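Local coordinates for galactose-binding like protein (Bacteroides thetaiotaomicron, PDB 7M1A), which is a SusE-like protein that probably binds glycans and may help degrade them, this calcium-binding piece being its C-terminal galactose-binding-like domain, at residues A[9-14]-A[57-62]; A[97-102]-A[151-156]; A[104-109]-A[155-160]. All blocks are in the same frame, centred on the assembly; numbering follows the deposited sequence.

In the fold
The three contacts gather around two neighbouring antiparallel strands, 56-66 and 151-158. Contact 1 adds the N-terminal strand 9-11 to the far side of 56-66, while contacts 2 and 3 lay successive parts of the loop 97-109 against 151-158, their strand segments overlapping at Arg155 and Ile156. The centres of contacts 1 and 2 lie about 8 Å apart. Polar links join the contacts: Asp61 OD1 forms a salt bridge with Arg152 NE at 2.8 Å, and Thr59 OG1 meets Arg155 NE at 3.0 Å. The calcium ion sits elsewhere, about 12 Å from the side chain of Phe60, held by Tyr28, Asn31, Arg33, Thr171 and Glu172. Contacts 1 and 2 also reach the second subunit.

Contact 1. Residues A[9-14]-A[57-62]; sequences REMYLQ and VFTFDL
Arg9 and Asp61 form the tight end of this contact, an antiparallel hydrogen-bonded pair that adds the short strand 9-11 to strand 56-66. Arg9 N gives a bond of 2.8 Å to Asp61 O, and Asp61 N returns one of 2.8 Å to Arg9 O. One residue further, Phe60 CB closes to 3.2 Å on Arg9 O, while its ring leads away toward Leu173 and Phe175 of strand 169-176. Met11, a selenomethionine, packs against the same end: with CG beside the backbone N (chi1 -64°) and chi2 extended, its side chain runs back over Asp61, where SE lies obliquely across Asp61 CB at 4.0 Å. A longer bond, 3.1 Å from Met11 N to Thr59 O, follows.

Beyond Met11 the two chains draw apart, and the next link is indirect. Water 1 donates to Met11 O at 2.7 Å and accepts from Thr59 N at 2.9 Å, standing between the two backbones. At this looser end Leu13 crosses Thr59 at about a right angle, CG and CD1 resting against both OG1 and CG2, with Leu13 CG 3.8 Å from Thr59 OG1. Shortening Leu13 to an alanine would probably open a gap beside Thr59 and remove the apolar cover from a hydroxyl that also bonds to Asp16 and Arg155.

The charged ends of Arg9 and Asp61 turn to the second subunit. Asp61 OD1 is taken by Gly63 N and Arg152, whereas OD2 pairs with Arg9 of the second subunit, just as Arg9 NE here pairs with Asp61 of that subunit; Arg9 NH2 meets Glu99 there too. The chemistry thus implies a strand pair with two roles: its backbone bonds extend the sheet, and its buried charges are probably balanced in part by the reciprocal Arg9-Asp61 bridges to the second subunit.

Contact 2. Residues A[97-102]-A[151-156]; sequences ATEPNP and VRYIRI
A classic beta bulge, at which Arg152 and Tyr153 both face Cys96, marks the corner of strand 151-158 where Tyr153 meets Pro100 of the loop after strand 88-96. The contact is a CH-pi interaction of the proline with the tyrosine face. Pro100 CD stands 3.5 Å from the centroid of the Tyr153 ring, only 7° off its normal, while CG of the proline slides back along the same face to 3.6 Å from Tyr153 CG. On the opposite face lies Arg152 CG, 3.7 Å above the ring, which is therefore held between a proline and an arginine stem. Chi1 of -55° sets the ring beside its own backbone N and reaching toward the loop. There Ala97 O lies at its edge, near the ring plane, and Thr98 O approaches Tyr153 CD2 obliquely at 3.5 Å.

At the phenol end, water 2 spans Tyr153 OH (2.6 Å) and Glu99 OE1, to which it donates at 2.7 Å. The other oxygen of Glu99 serves the second subunit. With no direct hydrogen bond between the segments, a proline CH-pi contact and one water join the loop to the strand, which probably helps to place Glu99 for its bond across the dimer.

Contact 3. Residues A[104-109]-A[155-160]; sequences GSWDQW and RIKCLK
Arg155 reaches from strand 151-158 between the indoles of Trp106 and Trp109 and ends on the carbonyl of Gly104. Its head lies mainly over Trp106 and its stem over Trp109, although CD also makes an off-centre CH-pi contact with Trp106. Over Trp106, Arg155 CZ is 4.5 Å from the centroid of the six-membered ring, almost on its normal, in a cation-pi contact, with NH1 the closest guanidinium atom to the indole, 3.6 Å from Trp106 CD2. The guanidinium is not laid flat there, its plane being turned 44° from the ring. The aliphatic stem crosses Trp109 at about a right angle. Arg155 CD sits 3.6 Å from the centroid of the six-membered ring of Trp109 as a CH-pi donor, and Arg155 CG follows at 3.6 Å from Trp109 CH2; here the guanidinium and ring planes are 25° apart.

The chain is otherwise extended but twists at chi3 (135°), which directs the head to Gly104 O. Arg155 NH1 at 2.9 Å and NH2 at 3.1 Å both bond to this single oxygen of Gly104, end-on and from the same face of the carbonyl, while the oxygen itself lies in the guanidinium plane. A type I turn from Trp106 to Trp109, overlapped by an ST turn at Ser105, presents the two indoles.

NH2 also forms a salt bridge with Asp16, and NE is bonded to Thr59. A buried arginine held in this way probably keeps its charge, balanced by the Asp16 carboxylate and eased by the indole face, and its several bonds tie the loop, the N-terminal region and the sheet to one side chain.

Contact 1. Residues A[9-14]-A[57-62]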
# COMPACT_ATOMS: atom_id res chain seq x y z
N ARG A 9 5.07 -7.06 0.22
CA ARG A 9 4.49 -5.87 -0.37
C ARG A 9 2.99 -5.80 -0.13
O ARG A 9 2.29 -6.83 -0.25
CB ARG A 9 4.69 -5.84 -1.90
CG ARG A 9 6.16 -5.77 -2.28
CD ARG A 9 6.83 -4.43 -2.08
NE ARG A 9 8.16 -4.38 -2.55
CZ ARG A 9 9.24 -4.60 -1.81
NH1 ARG A 9 9.15 -4.91 -0.54
NH2 ARG A 9 10.44 -4.50 -2.35
N GLU A 10 2.49 -4.62 0.24
CA GLU A 10 1.05 -4.39 0.34
C GLU A 10 0.42 -4.57 -1.05
O GLU A 10 1.04 -4.29 -2.07
CB GLU A 10 0.86 -2.97 0.89
CG GLU A 10 -0.55 -2.51 1.08
CD GLU A 10 -1.22 -1.78 -0.05
OE1 GLU A 10 -0.73 -1.97 -1.20
OE2 GLU A 10 -2.26 -1.20 0.19
N MSE A 11 -0.82 -5.11 -1.05
CA MSE A 11 -1.66 -5.10 -2.23
C MSE A 11 -2.99 -4.47 -1.86
O MSE A 11 -3.33 -4.36 -0.67
CB MSE A 11 -1.83 -6.50 -2.76
CG MSE A 11 -0.52 -7.09 -3.22
SE MSE A 11 -0.72 -8.83 -4.08
CE MSE A 11 -1.52 -8.20 -5.72
N TYR A 12 -3.85 -4.22 -2.88
CA TYR A 12 -5.14 -3.62 -2.56
C TYR A 12 -6.06 -4.06 -3.68
O TYR A 12 -5.92 -3.59 -4.83
CB TYR A 12 -5.12 -2.09 -2.48
CG TYR A 12 -6.46 -1.61 -1.95
CD1 TYR A 12 -6.84 -1.77 -0.59
CD2 TYR A 12 -7.42 -1.12 -2.86
CE1 TYR A 12 -8.11 -1.40 -0.16
CE2 TYR A 12 -8.68 -0.73 -2.42
CZ TYR A 12 -9.03 -0.92 -1.09
OH TYR A 12 -10.28 -0.61 -0.68
N LEU A 13 -6.91 -5.06 -3.39
CA LEU A 13 -7.86 -5.60 -4.35
C LEU A 13 -9.23 -5.03 -4.10
O LEU A 13 -9.48 -4.52 -3.04
CB LEU A 13 -7.96 -7.13 -4.19
CG LEU A 13 -6.65 -7.92 -4.15
CD1 LEU A 13 -6.90 -9.42 -4.21
CD2 LEU A 13 -5.73 -7.51 -5.32
N GLN A 14 -10.13 -5.03 -5.11
CA GLN A 14 -11.42 -4.34 -4.89
C GLN A 14 -12.12 -4.97 -3.70
O GLN A 14 -12.14 -6.21 -3.56
CB GLN A 14 -12.31 -4.67 -6.12
CG GLN A 14 -13.59 -3.82 -6.28
CD GLN A 14 -14.40 -4.26 -7.48
OE1 GLN A 14 -13.92 -4.90 -8.43
NE2 GLN A 14 -15.67 -3.91 -7.47
N VAL A 57 -11.08 -7.84 5.17
CA VAL A 57 -10.17 -8.61 4.32
C VAL A 57 -9.03 -7.69 3.88
O VAL A 57 -9.30 -6.62 3.40
CB VAL A 57 -10.91 -9.25 3.12
CG1 VAL A 57 -9.95 -9.89 2.13
CG2 VAL A 57 -12.02 -10.17 3.55
N PHE A 58 -7.78 -8.18 3.93
CA PHE A 58 -6.73 -7.41 3.25
C PHE A 58 -5.72 -8.43 2.69
O PHE A 58 -5.76 -9.64 2.99
CB PHE A 58 -6.10 -6.39 4.22
CG PHE A 58 -5.36 -6.98 5.37
CD1 PHE A 58 -4.05 -7.43 5.28
CD2 PHE A 58 -6.05 -7.20 6.58
CE1 PHE A 58 -3.39 -8.03 6.35
CE2 PHE A 58 -5.41 -7.82 7.65
CZ PHE A 58 -4.10 -8.29 7.55
N THR A 59 -4.88 -7.92 1.77
CA THR A 59 -4.13 -8.76 0.86
C THR A 59 -2.68 -8.26 0.82
O THR A 59 -2.42 -7.05 0.75
CB THR A 59 -4.73 -8.63 -0.54
OG1 THR A 59 -6.15 -8.90 -0.52
CG2 THR A 59 -4.09 -9.58 -1.53
N PHE A 60 -1.71 -9.19 0.66
CA PHE A 60 -0.31 -8.80 0.50
C PHE A 60 0.46 -9.89 -0.23
O PHE A 60 -0.06 -10.96 -0.49
CB PHE A 60 0.35 -8.41 1.82
CG PHE A 60 0.36 -9.45 2.89
CD1 PHE A 60 -0.76 -9.65 3.69
CD2 PHE A 60 1.48 -10.26 3.14
CE1 PHE A 60 -0.74 -10.55 4.78
CE2 PHE A 60 1.47 -11.21 4.20
CZ PHE A 60 0.38 -11.33 5.01
N ASP A 61 1.68 -9.58 -0.63
CA ASP A 61 2.56 -10.39 -1.46
C ASP A 61 3.76 -10.70 -0.58
O ASP A 61 4.42 -9.77 -0.05
CB ASP A 61 2.91 -9.53 -2.67
CG ASP A 61 3.79 -10.13 -3.73
OD1 ASP A 61 4.39 -11.20 -3.54
OD2 ASP A 61 3.81 -9.51 -4.84
N LEU A 62 4.14 -11.98 -0.49
CA LEU A 62 5.34 -12.40 0.26
C LEU A 62 6.62 -12.10 -0.53
O LEU A 62 7.71 -12.13 0.07
CB LEU A 62 5.31 -13.91 0.61
CG LEU A 62 4.10 -14.38 1.44
CD1 LEU A 62 4.01 -15.89 1.46
CD2 LEU A 62 4.20 -13.82 2.87
O HOH W 1 -5.42 -5.17 0.89

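Contact 2. Residues A[97-102]-A[151-156]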
# COMPACT_ATOMS: atom_id res chain seq x y z
N ALA A 97 -0.89 -18.83 -5.54
CA ALA A 97 0.40 -18.91 -6.16
C ALA A 97 0.58 -17.97 -7.33
O ALA A 97 1.73 -17.75 -7.73
CB ALA A 97 0.76 -20.31 -6.63
N THR A 98 -0.53 -17.55 -7.96
CA THR A 98 -0.37 -16.72 -9.16
C THR A 98 -1.09 -15.38 -8.93
O THR A 98 -1.89 -15.21 -7.98
CB THR A 98 -0.91 -17.41 -10.43
OG1 THR A 98 -2.33 -17.56 -10.45
CG2 THR A 98 -0.25 -18.76 -10.74
N GLU A 99 -0.80 -14.39 -9.83
CA GLU A 99 -1.23 -13.05 -9.58
C GLU A 99 -2.68 -12.97 -9.13
O GLU A 99 -3.62 -13.44 -9.86
CB GLU A 99 -1.15 -12.29 -10.91
CG GLU A 99 -1.26 -10.79 -10.73
CD GLU A 99 -0.11 -10.19 -9.89
OE1 GLU A 99 1.07 -10.41 -10.26
OE2 GLU A 99 -0.40 -9.52 -8.90
N PRO A 100 -2.97 -12.37 -7.98
CA PRO A 100 -4.35 -12.16 -7.56
C PRO A 100 -5.21 -11.35 -8.53
O PRO A 100 -4.74 -10.26 -9.06
CB PRO A 100 -4.29 -11.43 -6.21
CG PRO A 100 -2.93 -11.93 -5.71
CD PRO A 100 -2.00 -11.95 -6.93
N ASN A 101 -6.44 -11.78 -8.79
CA ASN A 101 -7.28 -10.98 -9.66
C ASN A 101 -7.60 -9.72 -8.90
O ASN A 101 -8.04 -9.75 -7.74
CB ASN A 101 -8.57 -11.74 -9.98
CG ASN A 101 -9.31 -11.03 -11.11
OD1 ASN A 101 -9.77 -9.91 -10.93
ND2 ASN A 101 -9.68 -11.70 -12.21
N PRO A 102 -7.49 -8.54 -9.56
CA PRO A 102 -7.86 -7.30 -8.88
C PRO A 102 -9.28 -7.03 -8.52
O PRO A 102 -9.57 -6.11 -7.72
CB PRO A 102 -7.56 -6.17 -9.84
CG PRO A 102 -6.82 -6.77 -10.93
CD PRO A 102 -6.90 -8.29 -10.87
N VAL A 151 2.65 -20.96 -1.87
CA VAL A 151 1.92 -19.71 -2.14
C VAL A 151 2.84 -18.52 -2.06
O VAL A 151 3.93 -18.62 -1.54
CB VAL A 151 0.79 -19.48 -1.09
CG1 VAL A 151 -0.35 -20.51 -1.23
CG2 VAL A 151 1.27 -19.53 0.41
N ARG A 152 2.48 -17.49 -2.87
CA ARG A 152 3.18 -16.24 -2.81
C ARG A 152 2.32 -15.09 -2.30
O ARG A 152 2.89 -14.18 -1.71
CB ARG A 152 3.63 -15.90 -4.25
CG ARG A 152 4.26 -14.51 -4.35
CD ARG A 152 4.98 -14.26 -5.66
NE ARG A 152 5.39 -12.85 -5.63
CZ ARG A 152 6.10 -12.32 -6.60
NH1 ARG A 152 6.53 -13.09 -7.59
NH2 ARG A 152 6.43 -11.04 -6.58
N TYR A 153 1.02 -15.17 -2.40
CA TYR A 153 0.12 -14.08 -2.03
C TYR A 153 -0.74 -14.53 -0.87
O TYR A 153 -1.07 -15.72 -0.82
CB TYR A 153 -0.75 -13.71 -3.24
CG TYR A 153 0.12 -13.40 -4.42
CD1 TYR A 153 0.83 -12.19 -4.56
CD2 TYR A 153 0.28 -14.36 -5.43
CE1 TYR A 153 1.59 -11.96 -5.70
CE2 TYR A 153 1.09 -14.16 -6.53
CZ TYR A 153 1.78 -12.96 -6.65
OH TYR A 153 2.59 -12.75 -7.76
N ILE A 154 -1.04 -13.60 -0.00
CA ILE A 154 -1.75 -13.94 1.23
C ILE A 154 -2.94 -13.03 1.42
O ILE A 154 -2.90 -11.84 1.08
CB ILE A 154 -0.82 -13.79 2.44
CG1 ILE A 154 0.36 -14.78 2.35
CG2 ILE A 154 -1.56 -14.03 3.77
CD1 ILE A 154 0.03 -16.23 2.50
N ARG A 155 -4.03 -13.56 1.98
CA ARG A 155 -5.12 -12.75 2.50
C ARG A 155 -5.34 -13.10 3.97
O ARG A 155 -5.27 -14.29 4.37
CB ARG A 155 -6.43 -12.88 1.72
CG ARG A 155 -6.38 -12.09 0.45
CD ARG A 155 -7.61 -12.44 -0.39
NE ARG A 155 -8.09 -11.10 -0.84
CZ ARG A 155 -9.24 -10.95 -1.48
NH1 ARG A 155 -9.98 -12.02 -1.80
NH2 ARG A 155 -9.72 -9.75 -1.77
N ILE A 156 -5.69 -12.08 4.75
CA ILE A 156 -6.19 -12.32 6.11
C ILE A 156 -7.64 -11.83 6.18
O ILE A 156 -7.98 -10.76 5.67
CB ILE A 156 -5.28 -11.68 7.15
CG1 ILE A 156 -3.96 -12.52 7.19
CG2 ILE A 156 -5.93 -11.64 8.54
CD1 ILE A 156 -2.88 -11.97 8.09
O HOH W 2 3.45 -10.66 -9.01

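Contact 3. Residues A[104-109]-A[155-160]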
# COMPACT_ATOMS: atom_id res chain seq x y z
N GLY A 104 -10.73 -8.89 -6.50
CA GLY A 104 -10.88 -9.31 -5.11
C GLY A 104 -11.68 -10.57 -4.84
O GLY A 104 -11.93 -10.94 -3.66
N SER A 105 -12.08 -11.27 -5.92
CA SER A 105 -12.82 -12.50 -5.74
C SER A 105 -11.99 -13.54 -4.97
O SER A 105 -10.76 -13.66 -5.09
CB SER A 105 -13.29 -13.08 -7.08
OG SER A 105 -13.92 -14.38 -6.86
N TRP A 106 -12.70 -14.41 -4.25
CA TRP A 106 -12.06 -15.51 -3.52
C TRP A 106 -11.73 -16.73 -4.41
O TRP A 106 -11.12 -17.71 -3.97
CB TRP A 106 -12.91 -15.92 -2.33
CG TRP A 106 -12.92 -14.92 -1.23
CD1 TRP A 106 -13.86 -13.94 -0.96
CD2 TRP A 106 -11.85 -14.69 -0.31
NE1 TRP A 106 -13.46 -13.19 0.14
CE2 TRP A 106 -12.26 -13.67 0.57
CE3 TRP A 106 -10.68 -15.39 -0.06
CZ2 TRP A 106 -11.47 -13.26 1.63
CZ3 TRP A 106 -9.90 -14.99 1.02
CH2 TRP A 106 -10.30 -13.95 1.84
N ASP A 107 -12.24 -16.76 -5.63
CA ASP A 107 -12.20 -17.95 -6.43
C ASP A 107 -10.83 -18.63 -6.46
O ASP A 107 -10.79 -19.87 -6.47
CB ASP A 107 -12.70 -17.67 -7.87
CG ASP A 107 -14.20 -17.43 -7.94
OD1 ASP A 107 -14.95 -17.80 -7.00
OD2 ASP A 107 -14.64 -16.97 -9.00
N GLN A 108 -9.72 -17.88 -6.71
CA GLN A 108 -8.44 -18.50 -6.93
C GLN A 108 -7.75 -18.90 -5.59
O GLN A 108 -6.64 -19.46 -5.64
CB GLN A 108 -7.46 -17.64 -7.74
CG GLN A 108 -6.83 -16.52 -6.95
CD GLN A 108 -6.38 -15.41 -7.87
OE1 GLN A 108 -7.16 -14.52 -8.17
NE2 GLN A 108 -5.13 -15.52 -8.34
N TRP A 109 -8.27 -18.46 -4.41
CA TRP A 109 -7.55 -18.52 -3.08
C TRP A 109 -7.88 -19.85 -2.41
O TRP A 109 -9.01 -20.37 -2.52
CB TRP A 109 -8.02 -17.32 -2.26
CG TRP A 109 -7.60 -16.00 -2.84
CD1 TRP A 109 -8.29 -15.25 -3.72
CD2 TRP A 109 -6.41 -15.30 -2.48
NE1 TRP A 109 -7.55 -14.10 -4.01
CE2 TRP A 109 -6.41 -14.10 -3.22
CE3 TRP A 109 -5.34 -15.61 -1.60
CZ2 TRP A 109 -5.38 -13.16 -3.10
CZ3 TRP A 109 -4.34 -14.67 -1.48
CH2 TRP A 109 -4.35 -13.48 -2.24
N ARG A 155 -4.03 -13.56 1.98
CA ARG A 155 -5.12 -12.75 2.50
C ARG A 155 -5.34 -13.10 3.97
O ARG A 155 -5.27 -14.29 4.37
CB ARG A 155 -6.43 -12.88 1.72
CG ARG A 155 -6.38 -12.09 0.45
CD ARG A 155 -7.61 -12.44 -0.39
NE ARG A 155 -8.09 -11.10 -0.84
CZ ARG A 155 -9.24 -10.95 -1.48
NH1 ARG A 155 -9.98 -12.02 -1.80
NH2 ARG A 155 -9.72 -9.75 -1.77
N ILE A 156 -5.69 -12.08 4.75
CA ILE A 156 -6.19 -12.32 6.11
C ILE A 156 -7.64 -11.83 6.18
O ILE A 156 -7.98 -10.76 5.67
CB ILE A 156 -5.28 -11.68 7.15
CG1 ILE A 156 -3.96 -12.52 7.19
CG2 ILE A 156 -5.93 -11.64 8.54
CD1 ILE A 156 -2.88 -11.97 8.09
N LYS A 157 -8.53 -12.72 6.68
CA LYS A 157 -9.95 -12.41 6.87
C LYS A 157 -10.27 -12.43 8.37
O LYS A 157 -10.03 -13.43 9.04
CB LYS A 157 -10.77 -13.44 6.09
CG LYS A 157 -12.29 -13.29 6.18
CD LYS A 157 -13.06 -14.53 5.55
CE LYS A 157 -14.52 -14.17 5.38
NZ LYS A 157 -15.32 -15.25 4.75
N CYS A 158 -10.85 -11.32 8.89
CA CYS A 158 -11.21 -11.24 10.31
C CYS A 158 -12.69 -11.59 10.46
O CYS A 158 -13.56 -10.76 10.16
CB CYS A 158 -10.90 -9.85 10.86
SG CYS A 158 -11.09 -9.96 12.66
N LEU A 159 -12.97 -12.84 10.91
CA LEU A 159 -14.36 -13.24 11.11
C LEU A 159 -14.98 -12.58 12.34
O LEU A 159 -16.17 -12.27 12.34
CB LEU A 159 -14.46 -14.74 11.30
CG LEU A 159 -13.88 -15.61 10.20
CD1 LEU A 159 -13.87 -17.09 10.62
CD2 LEU A 159 -14.67 -15.46 8.91
N LYS A 160 -14.19 -12.37 13.40
CA LYS A 160 -14.69 -11.76 14.63
C LYS A 160 -13.52 -11.25 15.43
O LYS A 160 -12.52 -12.00 15.56
CB LYS A 160 -15.55 -12.76 15.45
CG LYS A 160 -16.34 -12.22 16.64
CD LYS A 160 -17.02 -13.36 17.43
CE LYS A 160 -18.34 -13.79 16.81
NZ LYS A 160 -19.10 -12.65 16.23